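Local coordinates for protein Rbam17540 (Bacillus amyloliquefaciens, PDB 2YOY) that probably cleaves cellulose oxidatively, acting as a copper-dependent lytic polysaccharide monooxygenase of the CBM33 family, at residues Tyr3-Glu6 with Ala11-Gly14; Phe90-Thr95 with Phe169-Asp174; Trp103-Thr108 with Leu140-Phe145; Val129-Asp132 with Asp137-Leu140. One frame throughout, in Å; residues are numbered along the deposited sequence.

Interaction 1. Residues Tyr3-Glu6 with Ala11-Gly14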
loop_
_atom_site.group_PDB
_atom_site.type_symbol
_atom_site.label_atom_id
_atom_site.label_comp_id
_atom_site.label_asym_id
_atom_site.label_seq_id
_atom_site.Cartn_x
_atom_site.Cartn_y
_atom_site.Cartn_z
ATOM N N TYR A 3 -1.365 8.586 -1.832
ATOM C CA TYR A 3 -1.818 7.206 -1.859
ATOM C C TYR A 3 -2.001 6.682 -3.271
ATOM O O TYR A 3 -2.140 7.442 -4.252
ATOM C CB TYR A 3 -3.119 7.052 -1.078
ATOM C CG TYR A 3 -4.239 8.007 -1.506
ATOM C CD1 TYR A 3 -5.086 7.683 -2.538
ATOM C CD2 TYR A 3 -4.466 9.199 -0.825
ATOM C CE1 TYR A 3 -6.080 8.572 -2.960
ATOM C CE2 TYR A 3 -5.481 10.068 -1.215
ATOM C CZ TYR A 3 -6.283 9.720 -2.255
ATOM O OH TYR A 3 -7.318 10.562 -2.674
ATOM N N ILE A 4 -2.069 5.376 -3.385
ATOM C CA ILE A 4 -2.357 4.756 -4.693
ATOM C C ILE A 4 -3.882 4.782 -4.923
ATOM O O ILE A 4 -4.646 4.253 -4.153
ATOM C CB ILE A 4 -1.768 3.322 -4.761
ATOM C CG1 ILE A 4 -0.245 3.360 -4.592
ATOM C CG2 ILE A 4 -2.183 2.645 -6.055
ATOM C CD1 ILE A 4 0.416 1.989 -4.455
ATOM N N LYS A 5 -4.283 5.464 -5.995
ATOM C CA LYS A 5 -5.660 5.703 -6.341
ATOM C C LYS A 5 -6.213 4.704 -7.356
ATOM O O LYS A 5 -7.393 4.374 -7.285
ATOM C CB LYS A 5 -5.722 7.125 -6.919
ATOM C CG LYS A 5 -7.006 7.590 -7.552
ATOM C CD LYS A 5 -6.771 8.998 -8.084
ATOM C CE LYS A 5 -5.752 9.012 -9.220
ATOM N NZ LYS A 5 -5.393 10.399 -9.618
ATOM N N GLU A 6 -5.375 4.260 -8.310
ATOM C CA GLU A 6 -5.709 3.156 -9.228
ATOM C C GLU A 6 -4.518 2.203 -9.388
ATOM O O GLU A 6 -3.456 2.659 -9.778
ATOM C CB GLU A 6 -6.094 3.692 -10.614
ATOM C CG GLU A 6 -6.573 2.606 -11.557
ATOM C CD GLU A 6 -6.679 3.079 -12.997
ATOM O OE1 GLU A 6 -6.873 4.291 -13.208
ATOM O OE2 GLU A 6 -6.562 2.232 -13.907
ATOM N N ALA A 11 -6.025 1.892 1.991
ATOM C CA ALA A 11 -6.231 3.132 2.652
ATOM C C ALA A 11 -7.271 4.013 1.929
ATOM O O ALA A 11 -8.202 4.561 2.566
ATOM C CB ALA A 11 -4.922 3.887 2.769
ATOM N N TYR A 12 -7.138 4.098 0.611
ATOM C CA TYR A 12 -8.099 4.858 -0.154
ATOM C C TYR A 12 -9.509 4.188 -0.136
ATOM O O TYR A 12 -10.547 4.882 -0.020
ATOM C CB TYR A 12 -7.521 5.025 -1.519
ATOM C CG TYR A 12 -8.394 5.873 -2.452
ATOM C CD1 TYR A 12 -9.005 7.032 -2.007
ATOM C CD2 TYR A 12 -8.599 5.468 -3.775
ATOM C CE1 TYR A 12 -9.796 7.786 -2.901
ATOM C CE2 TYR A 12 -9.365 6.215 -4.654
ATOM C CZ TYR A 12 -9.965 7.351 -4.207
ATOM O OH TYR A 12 -10.732 8.060 -5.098
ATOM N N MET A 13 -9.555 2.843 -0.202
ATOM C CA MET A 13 -10.791 2.103 -0.024
ATOM C C MET A 13 -11.463 2.489 1.301
ATOM O O MET A 13 -12.697 2.626 1.370
ATOM C CB MET A 13 -10.576 0.587 -0.063
ATOM C CG MET A 13 -11.816 -0.308 -0.268
ATOM S SD MET A 13 -12.255 -0.247 -2.010
ATOM C CE MET A 13 -11.082 -1.415 -2.751
ATOM N N GLY A 14 -10.668 2.747 2.334
ATOM C CA GLY A 14 -11.246 3.251 3.633
ATOM C C GLY A 14 -11.980 4.593 3.479
ATOM O O GLY A 14 -13.134 4.765 3.942
#
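Two first torsions bring Y3 and Y12 together. In Y3, CG sits between the backbone N and the carbonyl carbon (chi1 54°), which swings the phenol from the strand toward helix 10-21. CG of Y12 lies opposite that residue's own backbone N (chi1 -177°), and its ring reaches back to meet the phenol. The result is an offset stack, with centroids 4.7 Å apart and planes inclined by 23°. Y3 CE1 hangs over one face of the Y12 ring near its rim, 3.4 Å from Y12 CD1, while Y3 OH rides above Y12 CE1 at 3.7 Å. The other rim of Y12 is used differently. Y12 CE2 comes 3.8 Å from K5 O, which lies near the ring plane, and the first part of the K5 side chain runs alongside, CG being 4.0 Å from the same CE2. Where the strand pairs with 86-94, K5 and E6 share T91 as their opposite residue, a classic bulge. S9 OG bonds both I4 O and Y12 N, tying the strand to the start of the helix. The case illustrates divided labour: aromatic dispersion joins the side chains directly, and the polar link between the backbones passes through the intervening serine.

Interaction 2. Residues Phe90-Thr95 with Phe169-Asp174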
loop_
_atom_site.group_PDB
_atom_site.type_symbol
_atom_site.label_atom_id
_atom_site.label_comp_id
_atom_site.label_asym_id
_atom_site.label_seq_id
_atom_site.Cartn_x
_atom_site.Cartn_y
_atom_site.Cartn_z
ATOM N N PHE A 90 -0.076 1.643 -11.892
ATOM C CA PHE A 90 -0.283 2.030 -10.485
ATOM C C PHE A 90 -0.122 3.536 -10.453
ATOM O O PHE A 90 0.965 4.051 -10.699
ATOM C CB PHE A 90 0.731 1.320 -9.560
ATOM C CG PHE A 90 0.548 -0.136 -9.551
ATOM C CD1 PHE A 90 1.032 -0.935 -10.586
ATOM C CD2 PHE A 90 -0.193 -0.761 -8.517
ATOM C CE1 PHE A 90 0.791 -2.301 -10.596
ATOM C CE2 PHE A 90 -0.431 -2.141 -8.543
ATOM C CZ PHE A 90 0.066 -2.913 -9.573
ATOM N N THR A 91 -1.232 4.234 -10.199
ATOM C CA THR A 91 -1.258 5.692 -10.165
ATOM C C THR A 91 -1.456 6.231 -8.765
ATOM O O THR A 91 -2.431 5.877 -8.088
ATOM C CB THR A 91 -2.397 6.224 -11.041
ATOM O OG1 THR A 91 -2.144 5.817 -12.393
ATOM C CG2 THR A 91 -2.437 7.717 -10.984
ATOM N N TRP A 92 -0.521 7.077 -8.348
ATOM C CA TRP A 92 -0.569 7.754 -7.047
ATOM C C TRP A 92 -1.292 9.079 -7.163
ATOM O O TRP A 92 -1.178 9.771 -8.191
ATOM C CB TRP A 92 0.853 7.979 -6.520
ATOM C CG TRP A 92 1.573 6.700 -6.092
ATOM C CD1 TRP A 92 2.116 5.763 -6.907
ATOM C CD2 TRP A 92 1.849 6.269 -4.750
ATOM N NE1 TRP A 92 2.718 4.765 -6.150
ATOM C CE2 TRP A 92 2.575 5.057 -4.830
ATOM C CE3 TRP A 92 1.536 6.773 -3.498
ATOM C CZ2 TRP A 92 2.982 4.331 -3.690
ATOM C CZ3 TRP A 92 1.966 6.047 -2.357
ATOM C CH2 TRP A 92 2.691 4.868 -2.469
ATOM N N HIS A 93 -2.063 9.420 -6.133
ATOM C CA HIS A 93 -2.591 10.765 -5.924
ATOM C C HIS A 93 -1.812 11.365 -4.741
ATOM O O HIS A 93 -1.675 10.715 -3.687
ATOM C CB HIS A 93 -4.057 10.710 -5.568
ATOM C CG HIS A 93 -4.642 12.038 -5.187
ATOM N ND1 HIS A 93 -4.934 13.019 -6.108
ATOM C CD2 HIS A 93 -4.946 12.556 -3.980
ATOM C CE1 HIS A 93 -5.407 14.079 -5.483
ATOM N NE2 HIS A 93 -5.435 13.819 -4.191
ATOM N N TYR A 94 -1.249 12.542 -4.956
ATOM C CA TYR A 94 -0.427 13.240 -3.967
ATOM C C TYR A 94 -1.158 14.456 -3.401
ATOM O O TYR A 94 -1.679 15.289 -4.157
ATOM C CB TYR A 94 0.925 13.640 -4.555
ATOM C CG TYR A 94 1.743 12.463 -4.972
ATOM C CD1 TYR A 94 2.339 11.656 -4.013
ATOM C CD2 TYR A 94 1.898 12.118 -6.304
ATOM C CE1 TYR A 94 3.062 10.565 -4.381
ATOM C CE2 TYR A 94 2.636 11.020 -6.691
ATOM C CZ TYR A 94 3.197 10.236 -5.718
ATOM O OH TYR A 94 3.916 9.137 -6.080
ATOM N N THR A 95 -1.257 14.530 -2.077
ATOM C CA THR A 95 -1.605 15.807 -1.430
ATOM C C THR A 95 -0.342 16.667 -1.189
ATOM O O THR A 95 -0.418 17.886 -1.096
ATOM C CB THR A 95 -2.341 15.580 -0.116
ATOM O OG1 THR A 95 -1.475 14.906 0.805
ATOM C CG2 THR A 95 -3.587 14.751 -0.361
ATOM N N PHE A 169 6.102 6.000 2.244
ATOM C CA PHE A 169 4.661 5.743 2.351
ATOM C C PHE A 169 4.409 4.342 1.837
ATOM O O PHE A 169 5.000 3.938 0.821
ATOM C CB PHE A 169 3.885 6.815 1.547
ATOM C CG PHE A 169 3.996 8.190 2.154
ATOM C CD1 PHE A 169 5.158 8.925 1.989
ATOM C CD2 PHE A 169 3.005 8.682 2.987
ATOM C CE1 PHE A 169 5.300 10.144 2.618
ATOM C CE2 PHE A 169 3.123 9.927 3.573
ATOM C CZ PHE A 169 4.273 10.633 3.398
ATOM N N TYR A 170 3.591 3.599 2.593
ATOM C CA TYR A 170 3.343 2.180 2.415
ATOM C C TYR A 170 1.877 1.987 2.112
ATOM O O TYR A 170 1.057 2.268 2.936
ATOM C CB TYR A 170 3.744 1.385 3.692
ATOM C CG TYR A 170 5.216 1.440 3.954
ATOM C CD1 TYR A 170 5.775 2.541 4.626
ATOM C CD2 TYR A 170 6.054 0.450 3.499
ATOM C CE1 TYR A 170 7.150 2.627 4.786
ATOM C CE2 TYR A 170 7.409 0.505 3.687
ATOM C CZ TYR A 170 7.961 1.587 4.341
ATOM O OH TYR A 170 9.344 1.607 4.436
ATOM N N ASN A 171 1.544 1.508 0.909
ATOM C CA ASN A 171 0.155 1.271 0.563
ATOM C C ASN A 171 -0.049 -0.161 0.070
ATOM O O ASN A 171 0.401 -0.549 -1.026
ATOM C CB ASN A 171 -0.329 2.202 -0.548
ATOM C CG ASN A 171 -0.797 3.601 -0.102
ATOM O OD1 ASN A 171 -1.402 4.305 -0.921
ATOM N ND2 ASN A 171 -0.472 4.035 1.113
ATOM N N VAL A 172 -0.769 -0.933 0.872
ATOM C CA VAL A 172 -1.184 -2.231 0.483
ATOM C C VAL A 172 -2.448 -2.149 -0.323
ATOM O O VAL A 172 -3.293 -1.272 -0.124
ATOM C CB VAL A 172 -1.339 -3.244 1.685
ATOM C CG1 VAL A 172 -0.009 -3.448 2.325
ATOM C CG2 VAL A 172 -2.370 -2.768 2.692
ATOM N N ILE A 173 -2.534 -3.065 -1.281
ATOM C CA ILE A 173 -3.650 -3.192 -2.216
ATOM C C ILE A 173 -4.153 -4.652 -2.190
ATOM O O ILE A 173 -3.424 -5.600 -2.488
ATOM C CB ILE A 173 -3.240 -2.837 -3.668
ATOM C CG1 ILE A 173 -2.565 -1.481 -3.755
ATOM C CG2 ILE A 173 -4.447 -2.858 -4.580
ATOM C CD1 ILE A 173 -1.739 -1.356 -4.998
ATOM N N ASP A 174 -5.438 -4.828 -1.877
ATOM C CA ASP A 174 -6.042 -6.173 -1.866
ATOM C C ASP A 174 -6.600 -6.515 -3.255
ATOM O O ASP A 174 -7.399 -5.761 -3.810
ATOM C CB ASP A 174 -7.141 -6.231 -0.819
ATOM C CG ASP A 174 -6.629 -5.911 0.570
ATOM O OD1 ASP A 174 -5.997 -6.826 1.172
ATOM O OD2 ASP A 174 -6.824 -4.755 1.062
#
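F90 presents the edge of its ring to I173, whose CD1 lies in the ring plane, 3.9 Å from CE2 and equally far from CD2. The methyl is thus wedged against one side of the phenyl rim and does not cover its face. I173 reaches this spot because its chain is extended, with CD1 anti to CA (chi2 159°). Further along, W92 turns the six-membered end of its indole toward the other strand. There CH2 approaches F169 O at 4.1 Å, and CZ3 lies 4.4 Å from F169 CB. The carboxamide of N171 crosses the indole obliquely, nearly parallel in plane (21° apart), with OD1 4.1 Å from W92 CZ3. Two bonds fix how the amide is turned. N171 ND2 donates to Y170 O at 3.0 Å in an almost straight bond, although the donor stands above the carbonyl plane, and N171 OD1 accepts from I4 N. Each end of the buried amide thus has a backbone partner. As an example of face-to-face sheet packing, the contact joins strand 86-94 of the three-stranded sheet to strand 167-177 of the mixed sheet. F169, at one end of the contact, has its side chain about 4 Å from the copper(I) ion. The segment axes approach to 11.4 Å; strand 2-6, beside 86-94 in its sheet, sets I4 against both W92 and I173, and W160 of strand 154-162 stacks on F169.

Interaction 3. Residues Trp103-Thr108 with Leu140-Phe145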
loop_
_atom_site.group_PDB
_atom_site.type_symbol
_atom_site.label_atom_id
_atom_site.label_comp_id
_atom_site.label_asym_id
_atom_site.label_seq_id
_atom_site.Cartn_x
_atom_site.Cartn_y
_atom_site.Cartn_z
ATOM N N TRP A 103 10.218 4.414 -6.120
ATOM C CA TRP A 103 9.109 3.609 -5.705
ATOM C C TRP A 103 9.439 2.143 -5.955
ATOM O O TRP A 103 10.264 1.785 -6.808
ATOM C CB TRP A 103 7.833 3.933 -6.463
ATOM C CG TRP A 103 7.309 5.330 -6.413
ATOM C CD1 TRP A 103 6.228 5.776 -5.680
ATOM C CD2 TRP A 103 7.708 6.446 -7.241
ATOM N NE1 TRP A 103 5.955 7.088 -5.986
ATOM C CE2 TRP A 103 6.845 7.527 -6.930
ATOM C CE3 TRP A 103 8.681 6.619 -8.218
ATOM C CZ2 TRP A 103 6.937 8.788 -7.583
ATOM C CZ3 TRP A 103 8.792 7.889 -8.848
ATOM C CH2 TRP A 103 7.935 8.938 -8.512
ATOM N N HIS A 104 8.866 1.302 -5.124
ATOM C CA HIS A 104 9.118 -0.152 -5.185
ATOM C C HIS A 104 7.876 -0.937 -4.820
ATOM O O HIS A 104 7.110 -0.558 -3.916
ATOM C CB HIS A 104 10.399 -0.566 -4.413
ATOM C CG HIS A 104 10.581 0.091 -3.074
ATOM N ND1 HIS A 104 10.921 -0.632 -1.952
ATOM C CD2 HIS A 104 10.530 1.394 -2.680
ATOM C CE1 HIS A 104 11.015 0.184 -0.914
ATOM N NE2 HIS A 104 10.812 1.420 -1.338
ATOM N N TYR A 105 7.636 -2.008 -5.575
ATOM C CA TYR A 105 6.399 -2.780 -5.533
ATOM C C TYR A 105 6.702 -4.254 -5.279
ATOM O O TYR A 105 7.643 -4.809 -5.854
ATOM C CB TYR A 105 5.653 -2.657 -6.877
ATOM C CG TYR A 105 5.087 -1.246 -7.152
ATOM C CD1 TYR A 105 5.853 -0.286 -7.746
ATOM C CD2 TYR A 105 3.796 -0.906 -6.787
ATOM C CE1 TYR A 105 5.380 0.964 -7.990
ATOM C CE2 TYR A 105 3.287 0.398 -7.006
ATOM C CZ TYR A 105 4.115 1.321 -7.588
ATOM O OH TYR A 105 3.685 2.574 -7.892
ATOM N N TYR A 106 5.879 -4.856 -4.423
ATOM C CA TYR A 106 6.010 -6.208 -3.976
ATOM C C TYR A 106 4.636 -6.883 -4.123
ATOM O O TYR A 106 3.604 -6.221 -4.053
ATOM C CB TYR A 106 6.411 -6.241 -2.517
ATOM C CG TYR A 106 7.674 -5.459 -2.193
ATOM C CD1 TYR A 106 7.672 -4.063 -2.119
ATOM C CD2 TYR A 106 8.894 -6.094 -2.070
ATOM C CE1 TYR A 106 8.842 -3.352 -1.913
ATOM C CE2 TYR A 106 10.043 -5.384 -1.811
ATOM C CZ TYR A 106 10.016 -4.025 -1.740
ATOM O OH TYR A 106 11.152 -3.313 -1.525
ATOM N N ILE A 107 4.629 -8.192 -4.228
ATOM C CA ILE A 107 3.385 -8.973 -4.198
ATOM C C ILE A 107 3.605 -10.121 -3.220
ATOM O O ILE A 107 4.723 -10.561 -3.018
ATOM C CB ILE A 107 2.969 -9.511 -5.574
ATOM C CG1 ILE A 107 1.492 -9.949 -5.532
ATOM C CG2 ILE A 107 3.858 -10.680 -5.980
ATOM C CD1 ILE A 107 0.895 -10.133 -6.897
ATOM N N THR A 108 2.512 -10.564 -2.641
ATOM C CA THR A 108 2.521 -11.747 -1.790
ATOM C C THR A 108 2.921 -12.970 -2.600
ATOM O O THR A 108 2.586 -13.107 -3.761
ATOM C CB THR A 108 1.142 -12.016 -1.182
ATOM O OG1 THR A 108 0.142 -11.773 -2.165
ATOM C CG2 THR A 108 0.927 -11.091 0.023
ATOM N N LEU A 140 3.702 10.163 -12.119
ATOM C CA LEU A 140 2.477 9.779 -11.382
ATOM C C LEU A 140 2.109 8.303 -11.422
ATOM O O LEU A 140 1.591 7.751 -10.427
ATOM C CB LEU A 140 1.275 10.561 -11.921
ATOM C CG LEU A 140 1.261 12.036 -11.526
ATOM C CD1 LEU A 140 0.311 12.792 -12.446
ATOM C CD2 LEU A 140 0.886 12.234 -10.069
ATOM N N THR A 141 2.373 7.674 -12.557
ATOM C CA THR A 141 1.854 6.332 -12.881
ATOM C C THR A 141 2.991 5.415 -13.297
ATOM O O THR A 141 3.811 5.794 -14.124
ATOM C CB THR A 141 0.848 6.441 -14.043
ATOM O OG1 THR A 141 -0.278 7.214 -13.630
ATOM C CG2 THR A 141 0.345 5.075 -14.509
ATOM N N HIS A 142 3.063 4.218 -12.690
ATOM C CA HIS A 142 4.116 3.273 -12.922
ATOM C C HIS A 142 3.583 2.000 -13.560
ATOM O O HIS A 142 2.530 1.507 -13.169
ATOM C CB HIS A 142 4.753 2.910 -11.571
ATOM C CG HIS A 142 5.158 4.116 -10.798
ATOM N ND1 HIS A 142 4.888 4.263 -9.463
ATOM C CD2 HIS A 142 5.712 5.284 -11.200
ATOM C CE1 HIS A 142 5.308 5.440 -9.054
ATOM N NE2 HIS A 142 5.792 6.093 -10.093
ATOM N N LYS A 143 4.348 1.448 -14.493
ATOM C CA LYS A 143 3.984 0.190 -15.183
ATOM C C LYS A 143 4.796 -0.897 -14.577
ATOM O O LYS A 143 5.997 -0.888 -14.687
ATOM C CB LYS A 143 4.359 0.310 -16.650
ATOM C CG LYS A 143 3.936 -0.858 -17.521
ATOM C CD LYS A 143 4.382 -0.572 -18.947
ATOM C CE LYS A 143 4.176 -1.751 -19.874
ATOM N NZ LYS A 143 5.033 -1.571 -21.065
ATOM N N ILE A 144 4.099 -1.792 -13.891
ATOM C CA ILE A 144 4.682 -2.856 -13.122
ATOM C C ILE A 144 4.092 -4.187 -13.620
ATOM O O ILE A 144 2.855 -4.334 -13.823
ATOM C CB ILE A 144 4.357 -2.639 -11.661
ATOM C CG1 ILE A 144 4.915 -1.308 -11.113
ATOM C CG2 ILE A 144 4.873 -3.778 -10.784
ATOM C CD1 ILE A 144 6.426 -1.194 -11.026
ATOM N N PHE A 145 4.977 -5.172 -13.755
ATOM C CA PHE A 145 4.550 -6.491 -14.160
ATOM C C PHE A 145 4.102 -7.313 -12.962
ATOM O O PHE A 145 4.865 -7.573 -12.075
ATOM C CB PHE A 145 5.653 -7.191 -14.957
ATOM C CG PHE A 145 5.145 -8.400 -15.705
ATOM C CD1 PHE A 145 4.601 -8.289 -16.948
ATOM C CD2 PHE A 145 5.219 -9.656 -15.110
ATOM C CE1 PHE A 145 4.129 -9.427 -17.620
ATOM C CE2 PHE A 145 4.768 -10.813 -15.787
ATOM C CZ PHE A 145 4.254 -10.680 -17.048
#
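Y105 and H142 meet in the interior of the beta sandwich, where strand 100-108 of the mixed sheet faces strand 141-146 of the three-stranded sheet. The axes of segments 103-108 and 141-145 come within 9.0 Å, inclined by 32°. The inner side is dense. Y105 OH lies in the plane of the imidazole and forms a short hydrogen bond of 2.6 Å with H142 ND1. W92 NE1 bonds the same hydroxyl, so the phenol oxygen is gripped twice. With CG beside its backbone N (chi1 -52°), H142 stands up between the strands and turns its other edge to a face of W103. This edge-to-face pair has centroids 4.2 Å apart, although its closest carbon approach is doubtfully short. W103, Y105 and H142 form an aromatic cluster, and W160, outside the two segments, stacks on the W103 indole. The outer side of strand 141-146 is quite different: T141 and K143 point away and are exposed, K143 making a cation-pi contact with F87. On the dense side too, I144 lies over a face of the Y105 ring, CG1 4.0 Å from its centroid in a CH-pi contact and CD1 3.5 Å from Y105 CD1.

Interaction 4. Residues Val129-Asp132 with Asp137-Leu140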
loop_
_atom_site.group_PDB
_atom_site.type_symbol
_atom_site.label_atom_id
_atom_site.label_comp_id
_atom_site.label_asym_id
_atom_site.label_seq_id
_atom_site.Cartn_x
_atom_site.Cartn_y
_atom_site.Cartn_z
ATOM N N VAL A 129 10.993 1.493 -9.421
ATOM C CA VAL A 129 11.001 2.682 -10.299
ATOM C C VAL A 129 11.964 3.708 -9.684
ATOM O O VAL A 129 11.618 4.324 -8.691
ATOM C CB VAL A 129 9.622 3.300 -10.445
ATOM C CG1 VAL A 129 9.687 4.501 -11.384
ATOM C CG2 VAL A 129 8.598 2.285 -10.978
ATOM N N ASN A 130 13.162 3.841 -10.284
ATOM C CA ASN A 130 14.144 4.869 -9.920
ATOM C C ASN A 130 13.749 6.235 -10.276
ATOM O O ASN A 130 13.096 6.439 -11.268
ATOM C CB ASN A 130 15.560 4.499 -10.251
ATOM C CG ASN A 130 15.972 3.153 -9.660
ATOM O OD1 ASN A 130 16.215 2.212 -10.414
ATOM N ND2 ASN A 130 15.963 3.012 -8.340
ATOM N N HIS A 131 13.987 7.177 -9.360
ATOM C CA HIS A 131 13.656 8.563 -9.621
ATOM C C HIS A 131 14.887 9.428 -9.348
ATOM O O HIS A 131 15.762 9.072 -8.557
ATOM C CB HIS A 131 12.457 8.987 -8.781
ATOM C CG HIS A 131 11.709 10.163 -9.322
ATOM N ND1 HIS A 131 11.007 10.127 -10.511
ATOM C CD2 HIS A 131 11.515 11.401 -8.811
ATOM C CE1 HIS A 131 10.411 11.284 -10.697
ATOM N NE2 HIS A 131 10.715 12.081 -9.688
ATOM N N ASP A 132 14.925 10.578 -9.996
ATOM C CA ASP A 132 16.099 11.443 -9.962
ATOM C C ASP A 132 16.080 12.472 -8.829
ATOM O O ASP A 132 16.909 13.363 -8.835
ATOM C CB ASP A 132 16.260 12.161 -11.317
ATOM C CG ASP A 132 15.137 13.141 -11.614
ATOM O OD1 ASP A 132 14.278 13.375 -10.734
ATOM O OD2 ASP A 132 15.109 13.669 -12.743
ATOM N N ASP A 137 5.332 13.922 -8.480
ATOM C CA ASP A 137 4.356 14.067 -9.551
ATOM C C ASP A 137 4.985 14.320 -10.914
ATOM O O ASP A 137 4.257 14.472 -11.891
ATOM C CB ASP A 137 3.275 15.110 -9.199
ATOM C CG ASP A 137 3.837 16.485 -8.879
ATOM O OD1 ASP A 137 5.067 16.685 -8.912
ATOM O OD2 ASP A 137 3.020 17.371 -8.582
ATOM N N THR A 138 6.310 14.281 -11.022
ATOM C CA THR A 138 6.909 14.138 -12.349
ATOM C C THR A 138 6.828 12.688 -12.897
ATOM O O THR A 138 7.196 12.450 -14.034
ATOM C CB THR A 138 8.362 14.641 -12.431
ATOM O OG1 THR A 138 9.224 13.772 -11.688
ATOM C CG2 THR A 138 8.475 16.065 -11.929
ATOM N N ASN A 139 6.378 11.725 -12.082
ATOM C CA ASN A 139 6.098 10.366 -12.555
ATOM C C ASN A 139 4.927 9.780 -11.756
ATOM O O ASN A 139 5.141 8.986 -10.859
ATOM C CB ASN A 139 7.346 9.476 -12.435
ATOM C CG ASN A 139 7.180 8.141 -13.123
ATOM O OD1 ASN A 139 6.162 7.904 -13.801
ATOM N ND2 ASN A 139 8.165 7.281 -12.997
ATOM N N LEU A 140 3.702 10.163 -12.119
ATOM C CA LEU A 140 2.477 9.779 -11.382
ATOM C C LEU A 140 2.109 8.303 -11.422
ATOM O O LEU A 140 1.591 7.751 -10.427
ATOM C CB LEU A 140 1.275 10.561 -11.921
ATOM C CG LEU A 140 1.261 12.036 -11.526
ATOM C CD1 LEU A 140 0.311 12.792 -12.446
ATOM C CD2 LEU A 140 0.886 12.234 -10.069
#
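The imidazole of H131 is met at its edge by T138, whose OG1 lies in the ring plane, 3.0 Å from NE2. Over one face, offset toward the rim, stands D132 OD1, 3.8 Å above the plane, and N139 CB approaches obliquely. The setting is a beta-arch: the chain leaves strand 123-130 in the mixed sheet, passes through a short 3-10 segment and enters strand 141-146 in the other sheet of the sandwich. The side chains of H131 and N139 pass one another head to tail, their flat ends inclined by 28°. The end of the N139 side chain lies near V129 CG1, a methyl that points anti to the backbone N (chi1 -179°), into the arch.

The polar grip lies at the turn itself. K135 O accepts bonds from both H131 NE2 and T138 OG1, and S134 OG bonds T138 OG1 and D132 OD1. These shared partners link the two limbs and would restrict the rotation of the imidazole. The contact is a surface one, with T138 and D132 exposed, yet its inner side reaches the core, where V129 touches H142 and the rings of H131 and W103 meet edge-to-face. It exemplifies a loop closed by a few shared polar partners. On its inner side, H131 CE1 stops 4.0 Å from N139 CB.

How the interactions relate
Interactions 1 and 2 are the closest pair, with centres 6 Å apart, and share the three-stranded sheet: Y3 O bonds H93 N at 2.7 Å and E6 O bonds T91 N at 2.8 Å. On the other side of strand 86-94, T91 OG1 lies 2.6 Å from T141 OG1, coupling interaction 2 to interaction 3. Y94 OH adds a second tie, 2.9 Å from W103 NE1. Interactions 3 and 4 share L140, whose O meets W92 N at 3.0 Å. The copper(I) ion, held by H1 and H98, lies nearest interaction 2: the F169 side chain is about 4 Å away, against about 11 Å for Y3 and 12 Å for W103.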